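Local coordinates for putative flagellar hook-associated protein (Vibrio parahaemolyticus, PDB 3PWX), which belongs to the bacterial flagellin family and is probably a structural component of the flagellum, at the junction of hook and filament, at residues A116-V128 with M136-I148. Residues are numbered along the deposited sequence; the frame is centred on the assembly and turned at random.
Sequences AYVVEGNSDVRVV and MDSNMTAQEILDI
Val128 and Met136, a selenomethionine, form an antiparallel hydrogen-bonded pair, with Val128 N to Met136 O at 3.0 Å and Met136 N to Val128 O at 2.7 Å. Val127 and Asp137 follow as a non-hydrogen-bonded pair on the other face, where Val127 CG1 lies against Asp137 OD1. Ser138 N then donates to Arg126 O, and Ser138 OG adds a weak bond to the same oxygen.

Past the strands, the Asn139 amide takes over the bridging. Asn139 ND2 reaches Asp124 O at 2.8 Å, almost straight (179°) and in the plane of both groups. Asn139 OD1 accepts from Arg126 N at 2.7 Å, with the donor 52° above the plane of the Asn139 side-chain carbonyl. The bond from CA to CB of Asn139 points toward 116-128, and a chi1 of 67° places CG between the backbone N and the carbonyl carbon. Two bonds thus fix the rotation of this buried amide.

Thr141 is the N-cap of helix 142-145; its OG1 accepts from Glu144 N at 3.0 Å and also meets Ser123 CB. In 116-128, Asn122 OD1 closes an Asx turn onto Asp124 N, while Asn122 ND2 is hydrogen-bonded to Thr103 OG1. A water links Asn122 O to Gln143 N. Apolar contact is sparse: Val119 CG2 touches Leu146 CD1 at 4.0 Å, and Val119 CG1 rests on Gln143 CB.

The contact continues the hairpin 127-131/134-137 through loops to strand 118-119 on one side and helix 142-145 on the other. Leu33 of helix 7-61 packs under Val128 and Met136, while Phe89 of helix 71-89 meets Leu146. Met136 also pairs with a strand of the second subunit, which continues the sheet across the interface.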
# COMPACT_ATOMS: atom_id res chain seq x y z
N ALA A 116 2.37 35.97 2.14
CA ALA A 116 1.79 35.12 1.08
C ALA A 116 1.48 33.72 1.65
O ALA A 116 2.01 33.36 2.70
CB ALA A 116 2.77 35.02 -0.13
N TYR A 117 0.57 32.97 1.01
CA TYR A 117 0.36 31.58 1.47
C TYR A 117 1.54 30.72 1.09
O TYR A 117 1.96 30.69 -0.06
CB TYR A 117 -0.96 30.99 0.99
CG TYR A 117 -2.16 31.76 1.50
CD1 TYR A 117 -2.69 31.49 2.76
CD2 TYR A 117 -2.77 32.75 0.70
CE1 TYR A 117 -3.81 32.18 3.21
CE2 TYR A 117 -3.89 33.46 1.15
CZ TYR A 117 -4.41 33.17 2.41
OH TYR A 117 -5.51 33.85 2.89
N VAL A 118 2.10 30.06 2.09
CA VAL A 118 3.21 29.14 1.87
C VAL A 118 2.78 27.69 2.27
O VAL A 118 2.20 27.47 3.35
CB VAL A 118 4.51 29.57 2.63
CG1 VAL A 118 5.45 28.34 2.88
CG2 VAL A 118 5.23 30.68 1.90
N VAL A 119 3.03 26.70 1.42
CA VAL A 119 2.68 25.35 1.85
C VAL A 119 3.72 24.80 2.76
O VAL A 119 4.85 24.54 2.33
CB VAL A 119 2.34 24.40 0.70
CG1 VAL A 119 2.06 23.03 1.29
CG2 VAL A 119 1.06 24.88 -0.07
N GLU A 120 3.40 24.61 4.04
CA GLU A 120 4.43 23.99 4.90
C GLU A 120 4.30 22.51 5.11
O GLU A 120 5.22 21.91 5.62
CB GLU A 120 4.55 24.68 6.24
CG GLU A 120 5.63 25.73 6.27
CD GLU A 120 5.24 26.85 7.22
OE1 GLU A 120 4.30 26.60 8.02
OE2 GLU A 120 5.82 27.97 7.16
N GLY A 121 3.18 21.90 4.72
CA GLY A 121 3.06 20.45 4.73
C GLY A 121 4.07 19.94 3.74
O GLY A 121 4.49 20.72 2.88
N ASN A 122 4.46 18.66 3.84
CA ASN A 122 5.27 18.02 2.81
C ASN A 122 4.33 17.08 2.05
O ASN A 122 3.12 17.13 2.26
CB ASN A 122 6.53 17.31 3.42
CG ASN A 122 6.17 16.08 4.30
OD1 ASN A 122 5.19 15.39 4.03
ND2 ASN A 122 6.93 15.82 5.34
N SER A 123 4.85 16.20 1.18
CA SER A 123 3.93 15.39 0.40
C SER A 123 4.12 13.86 0.57
O SER A 123 3.80 13.03 -0.34
CB SER A 123 3.96 15.85 -1.05
OG SER A 123 5.15 15.38 -1.61
N ASP A 124 4.64 13.50 1.74
CA ASP A 124 4.85 12.14 2.14
C ASP A 124 3.56 11.36 2.30
O ASP A 124 2.54 11.90 2.77
CB ASP A 124 5.58 12.14 3.48
CG ASP A 124 7.06 12.43 3.34
OD1 ASP A 124 7.46 12.85 2.23
OD2 ASP A 124 7.80 12.25 4.34
N VAL A 125 3.61 10.08 2.02
CA VAL A 125 2.43 9.26 2.21
C VAL A 125 2.59 8.51 3.50
O VAL A 125 3.68 8.16 3.84
CB VAL A 125 2.19 8.25 1.01
CG1 VAL A 125 1.92 9.08 -0.28
CG2 VAL A 125 3.38 7.39 0.81
N ARG A 126 1.52 8.36 4.26
CA ARG A 126 1.45 7.36 5.29
C ARG A 126 0.69 6.18 4.71
O ARG A 126 -0.17 6.32 3.75
CB ARG A 126 0.64 7.87 6.48
CG ARG A 126 1.37 8.79 7.45
CD ARG A 126 1.07 10.23 7.18
NE ARG A 126 0.20 10.87 8.16
CZ ARG A 126 -0.94 11.47 7.85
NH1 ARG A 126 -1.69 12.09 8.78
NH2 ARG A 126 -1.34 11.48 6.59
N VAL A 127 0.97 5.03 5.31
CA VAL A 127 0.38 3.75 4.93
C VAL A 127 -0.25 3.07 6.14
O VAL A 127 0.16 3.26 7.32
CB VAL A 127 1.45 2.77 4.37
CG1 VAL A 127 2.26 3.44 3.25
CG2 VAL A 127 2.34 2.27 5.46
N VAL A 128 -1.20 2.22 5.81
CA VAL A 128 -1.87 1.32 6.73
C VAL A 128 -1.86 -0.07 6.13
O VAL A 128 -2.16 -0.26 4.90
CB VAL A 128 -3.34 1.84 6.91
CG1 VAL A 128 -4.32 0.73 7.28
CG2 VAL A 128 -3.34 2.90 7.96
N MSE A 136 -2.03 0.09 2.26
CA MSE A 136 -2.84 1.02 1.44
C MSE A 136 -2.46 2.43 1.88
O MSE A 136 -2.29 2.67 3.10
CB MSE A 136 -4.30 0.76 1.65
CG MSE A 136 -5.17 1.95 1.36
SE MSE A 136 -5.55 2.00 -0.60
CE MSE A 136 -6.02 0.04 -0.61
N ASP A 137 -2.25 3.35 0.93
CA ASP A 137 -1.91 4.74 1.28
C ASP A 137 -3.13 5.40 1.85
O ASP A 137 -4.21 5.22 1.36
CB ASP A 137 -1.37 5.51 0.06
CG ASP A 137 -0.06 4.88 -0.52
OD1 ASP A 137 0.68 4.10 0.19
OD2 ASP A 137 0.24 5.18 -1.70
N SER A 138 -2.96 6.18 2.91
CA SER A 138 -4.08 6.65 3.72
C SER A 138 -4.17 8.14 3.81
O SER A 138 -5.16 8.68 4.36
CB SER A 138 -3.97 6.03 5.12
OG SER A 138 -2.80 6.51 5.78
N ASN A 139 -3.21 8.87 3.24
CA ASN A 139 -3.37 10.33 3.24
C ASN A 139 -3.44 11.05 1.88
O ASN A 139 -3.07 10.47 0.86
CB ASN A 139 -2.31 10.97 4.11
CG ASN A 139 -0.90 10.82 3.56
OD1 ASN A 139 -0.48 9.76 3.05
ND2 ASN A 139 -0.14 11.91 3.67
N MSE A 140 -3.99 12.27 1.87
CA MSE A 140 -3.81 13.18 0.73
C MSE A 140 -2.96 14.34 1.24
O MSE A 140 -2.86 14.54 2.44
CB MSE A 140 -5.12 13.69 0.13
CG MSE A 140 -5.99 12.66 -0.57
SE MSE A 140 -5.08 11.64 -1.99
CE MSE A 140 -4.68 13.10 -3.23
N THR A 141 -2.28 15.05 0.34
CA THR A 141 -1.54 16.22 0.79
C THR A 141 -1.93 17.54 0.15
O THR A 141 -2.12 17.62 -1.06
CB THR A 141 -0.00 16.04 0.76
OG1 THR A 141 0.50 16.14 -0.58
CG2 THR A 141 0.36 14.78 1.45
N ALA A 142 -1.97 18.57 0.98
CA ALA A 142 -2.16 19.94 0.47
C ALA A 142 -1.04 20.22 -0.53
O ALA A 142 -1.24 20.80 -1.57
CB ALA A 142 -2.13 20.93 1.60
N GLN A 143 0.16 19.78 -0.23
CA GLN A 143 1.23 20.13 -1.13
C GLN A 143 1.11 19.56 -2.52
O GLN A 143 1.49 20.21 -3.47
CB GLN A 143 2.58 19.79 -0.56
CG GLN A 143 3.65 20.11 -1.52
CD GLN A 143 4.86 20.41 -0.78
OE1 GLN A 143 5.01 21.55 -0.27
NE2 GLN A 143 5.75 19.40 -0.64
N GLU A 144 0.59 18.35 -2.67
CA GLU A 144 0.35 17.82 -4.00
C GLU A 144 -0.90 18.45 -4.63
O GLU A 144 -0.89 18.77 -5.83
CB GLU A 144 0.26 16.29 -3.95
CG GLU A 144 -0.23 15.71 -5.27
CD GLU A 144 -0.40 14.19 -5.19
OE1 GLU A 144 0.22 13.55 -4.28
OE2 GLU A 144 -1.13 13.64 -6.06
N ILE A 145 -1.94 18.67 -3.83
CA ILE A 145 -3.23 19.21 -4.33
C ILE A 145 -3.21 20.66 -4.80
O ILE A 145 -3.86 21.03 -5.82
CB ILE A 145 -4.38 18.91 -3.33
CG1 ILE A 145 -4.58 17.35 -3.26
CG2 ILE A 145 -5.62 19.52 -3.76
CD1 ILE A 145 -5.38 16.86 -2.07
N LEU A 146 -2.44 21.49 -4.08
CA LEU A 146 -2.30 22.91 -4.36
C LEU A 146 -1.26 23.20 -5.45
O LEU A 146 -1.23 24.32 -6.02
CB LEU A 146 -1.96 23.66 -3.06
CG LEU A 146 -3.15 23.83 -2.12
CD1 LEU A 146 -2.85 24.72 -0.89
CD2 LEU A 146 -4.39 24.45 -2.83
N ASP A 147 -0.45 22.22 -5.79
CA ASP A 147 0.54 22.42 -6.85
C ASP A 147 -0.13 22.46 -8.23
O ASP A 147 -0.60 21.46 -8.77
CB ASP A 147 1.63 21.32 -6.77
CG ASP A 147 2.47 21.21 -8.04
OD1 ASP A 147 1.95 21.39 -9.16
OD2 ASP A 147 3.67 20.87 -7.95
N ILE A 148 -0.17 23.66 -8.78
CA ILE A 148 -0.63 23.87 -10.15
C ILE A 148 0.54 24.29 -11.04
O ILE A 148 0.34 24.85 -12.11
CB ILE A 148 -1.82 24.86 -10.23
CG1 ILE A 148 -1.58 26.06 -9.31
CG2 ILE A 148 -3.07 24.18 -9.79
CD1 ILE A 148 -2.45 27.29 -9.60
O HOH W 1 1.33 19.08 2.32